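PDB 2UX8: glucose-1-phosphate uridylyltransferase from Sphingomonas elodea, which probably catalyses the uridylyl transfer that makes UDP-glucose and diphosphate from glucose 1-phosphate and UTP. Local coordinates for residues S94-V97 with L98-T101; A242-R245 with M246-D249. One frame throughout, in Å; residues are numbered along the deposited sequence.

Contact 1 of 2, residues S94-V97 with L98-T101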
# COMPACT_ATOMS: atom_id res chain seq x y z
N SER C 94 -9.46 24.48 -10.21
CA SER C 94 -8.14 24.96 -9.80
C SER C 94 -7.45 24.07 -8.77
O SER C 94 -8.09 23.54 -7.86
CB SER C 94 -8.23 26.37 -9.21
OG SER C 94 -6.97 26.78 -8.69
N LEU C 95 -6.14 23.94 -8.91
CA LEU C 95 -5.34 23.12 -8.00
C LEU C 95 -4.90 23.91 -6.78
O LEU C 95 -4.14 23.41 -5.96
CB LEU C 95 -4.07 22.62 -8.70
CG LEU C 95 -4.16 21.68 -9.90
CD1 LEU C 95 -2.76 21.30 -10.31
CD2 LEU C 95 -4.97 20.43 -9.56
N ASP C 96 -5.37 25.14 -6.66
CA ASP C 96 -5.00 25.99 -5.53
C ASP C 96 -5.37 25.33 -4.20
O ASP C 96 -4.70 25.54 -3.19
CB ASP C 96 -5.70 27.35 -5.62
CG ASP C 96 -5.07 28.25 -6.65
OD1 ASP C 96 -4.14 27.80 -7.35
OD2 ASP C 96 -5.51 29.42 -6.77
N VAL C 97 -6.43 24.54 -4.22
CA VAL C 97 -6.91 23.87 -3.03
C VAL C 97 -5.87 22.91 -2.46
O VAL C 97 -5.96 22.49 -1.31
CB VAL C 97 -8.22 23.13 -3.34
CG1 VAL C 97 -7.95 21.92 -4.21
CG2 VAL C 97 -8.89 22.72 -2.07
N LEU C 98 -4.87 22.58 -3.27
CA LEU C 98 -3.81 21.66 -2.88
C LEU C 98 -2.52 22.38 -2.51
O LEU C 98 -1.51 21.76 -2.20
CB LEU C 98 -3.53 20.68 -4.04
CG LEU C 98 -4.20 19.30 -4.13
CD1 LEU C 98 -5.54 19.29 -3.48
CD2 LEU C 98 -4.36 18.91 -5.56
N ASP C 99 -2.56 23.71 -2.56
CA ASP C 99 -1.39 24.52 -2.25
C ASP C 99 -0.84 24.21 -0.88
O ASP C 99 -1.55 24.34 0.11
CB ASP C 99 -1.76 26.00 -2.30
CG ASP C 99 -1.41 26.65 -3.62
OD1 ASP C 99 -1.14 25.94 -4.62
OD2 ASP C 99 -1.42 27.90 -3.66
N GLY C 100 0.42 23.80 -0.81
CA GLY C 100 1.00 23.50 0.49
C GLY C 100 0.98 22.02 0.83
O GLY C 100 1.51 21.61 1.86
N THR C 101 0.37 21.21 -0.02
CA THR C 101 0.32 19.79 0.23
C THR C 101 1.54 19.12 -0.35
O THR C 101 1.79 17.95 -0.10
CB THR C 101 -0.91 19.11 -0.39
OG1 THR C 101 -0.89 19.30 -1.81
CG2 THR C 101 -2.18 19.67 0.18

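Contact 2 of 2, residues A242-R245 with M246-D249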
# COMPACT_ATOMS: atom_id res chain seq x y z
N ALA C 242 15.93 13.48 28.95
CA ALA C 242 17.12 13.89 28.22
C ALA C 242 17.21 15.38 28.20
O ALA C 242 18.30 15.93 28.28
CB ALA C 242 17.11 13.34 26.80
N MET C 243 16.07 16.05 28.10
CA MET C 243 16.05 17.50 28.13
C MET C 243 16.55 17.95 29.50
O MET C 243 17.27 18.94 29.62
CB MET C 243 14.64 18.01 27.91
CG MET C 243 14.06 17.54 26.61
SD MET C 243 12.54 18.38 26.25
CE MET C 243 11.37 17.27 27.06
N GLN C 244 16.14 17.20 30.51
CA GLN C 244 16.51 17.39 31.91
C GLN C 244 18.01 17.64 32.01
O GLN C 244 18.46 18.67 32.50
CB GLN C 244 16.19 16.09 32.65
CG GLN C 244 15.05 16.17 33.62
CD GLN C 244 15.45 16.91 34.86
OE1 GLN C 244 16.60 16.84 35.28
NE2 GLN C 244 14.50 17.62 35.47
N ARG C 245 18.76 16.66 31.52
CA ARG C 245 20.22 16.72 31.57
C ARG C 245 20.80 17.94 30.92
O ARG C 245 22.02 18.09 30.86
CB ARG C 245 20.82 15.47 30.93
CG ARG C 245 21.04 14.34 31.91
CD ARG C 245 22.45 13.82 31.79
NE ARG C 245 22.47 12.55 31.09
CZ ARG C 245 23.31 12.27 30.10
NH1 ARG C 245 24.18 13.18 29.69
NH2 ARG C 245 23.27 11.07 29.52
N MET C 246 19.94 18.82 30.43
CA MET C 246 20.43 20.02 29.80
C MET C 246 19.83 21.28 30.33
O MET C 246 19.57 22.23 29.60
CB MET C 246 20.28 19.94 28.29
CG MET C 246 21.19 18.90 27.67
SD MET C 246 21.53 19.16 25.94
CE MET C 246 20.44 20.46 25.56
N ILE C 247 19.60 21.29 31.64
CA ILE C 247 19.07 22.47 32.30
C ILE C 247 20.23 23.38 32.70
O ILE C 247 20.20 24.59 32.50
CB ILE C 247 18.30 22.10 33.58
CG1 ILE C 247 17.17 21.14 33.26
CG2 ILE C 247 17.71 23.35 34.21
CD1 ILE C 247 16.52 20.55 34.49
N GLY C 248 21.27 22.78 33.28
CA GLY C 248 22.38 23.56 33.77
C GLY C 248 23.32 24.18 32.78
O GLY C 248 24.13 25.00 33.17
N ASP C 249 23.28 23.84 31.50
CA ASP C 249 24.24 24.51 30.66
C ASP C 249 23.77 25.11 29.36
O ASP C 249 24.57 25.57 28.56
CB ASP C 249 25.49 23.64 30.48
CG ASP C 249 25.33 22.58 29.45
OD1 ASP C 249 25.01 22.92 28.31
OD2 ASP C 249 25.56 21.40 29.79

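Contact 1 of 2, residues S94-V97 with L98-T101
Leu95 and Leu98 meet through backbone and side chain across a 3-10 turn: the carbonyl of Leu95 takes the amide hydrogen of Leu98 (N to O 2.9 Å), and their side chains lie loosely beside each other, Leu95 CD2 being 4.3 Å from Leu98 CD2. One residue on, the pattern repeats, with Asp99 N donating to Asp96 O at 2.9 Å. Both bonds are fairly straight at hydrogen and follow the i to i+3 pattern of a 3-10 turn. A side chain starts the turn: Ser94 OG accepts from Asp96 N at 3.1 Å, an ST turn. The chain then leaves through a type II beta turn from Leu98 to Thr101, with Gly100 at its third position, where the positive phi of 97° suits a residue lacking CB. Leu98 O is gripped twice, by the backbone amide and by the hydroxyl of Thr101. Thr101 OG1 is 2.6 Å from Leu98 O and lies in the carbonyl plane on a lone pair.

Among apolar groups, Val97 CG1 comes within 3.6 Å of Leu98 CD1, the two side chains running at a slant to each other. Val97 holds CG1 between its backbone N and carbonyl carbon (chi1 71°), which brings this methyl against the leucine. The carboxylates of Asp96 and Asp99 lie on the same side of the turn, OD1 to OD1 4.5 Å, a proximity that may raise the pKa of one of them.

The whole element is a surface loop between helix 82-89 and strand 108-112. Leu95 and Val97 pack on Met88 of that helix, while a second subunit brings its Leu29 against Val97 and Leu98 and its Lys33 to Thr101 OG1, placing the turn at a subunit interface.

Contact 2 of 2, residues A242-R245 with M246-D249
Ile247 lies alongside Gln244, the two side chains pointing the same way, and its CD1 methyl meets the amide group, 3.7 Å from Gln244 NE2 and 3.8 Å from Gln244 CD. Ile247 keeps CG1 anti to its carbonyl carbon (chi1 -58°), which brings this branch, rather than CG2, to the glutamine. The backbone beneath runs on from helix 240-244: Met246 N donates to Met243 O at 2.8 Å, though the position of that nitrogen is less certain, and a weak bond from Ile247 N to Gln244 O, an oxygen whose place is likewise less sure, follows. Met246 CB rests 3.4 Å from the same Met243 O.

Further out, Gln244 NE2 donates to Leu197 O, which holds the amide beside the isoleucine methyl, and Ile247 itself packs on Leu197. Shortening Ile247 to an alanine is likely to open a gap where CD1 meets the Gln244 amide, leaving that amide, though still bonded to Leu197 O, less confined.

The stretch leads from helix 240-244 to strand 252-256. Ala242 and Met246 face helix 221-228, whereas Met243 lies on strands 191-198 and 215-218, where it touches Tyr216, a glucose 1-phosphate-binding residue, and so stands behind the sugar-phosphate pocket.

How the contacts relate
From the N terminus, the chain reaches contact 1 first, in the loop that follows helix 82-89 and precedes strand 108-112; contact 2 comes much later, where helix 240-244 gives way to the loop before strand 252-256. Each closes a short local turn, and the two stand in series, neither enclosing nor crossing the other. The centres of contact 1 and contact 2 are about 42 Å apart, on opposite sides of the chain's centre. The nearest atoms of contact 1 and contact 2 are about 27 Å apart. Contact 1 lies between helix 82-89 and a second subunit, whereas contact 2 ties helix 221-228 to the central mixed sheet near the glucose 1-phosphate pocket, without touching another chain.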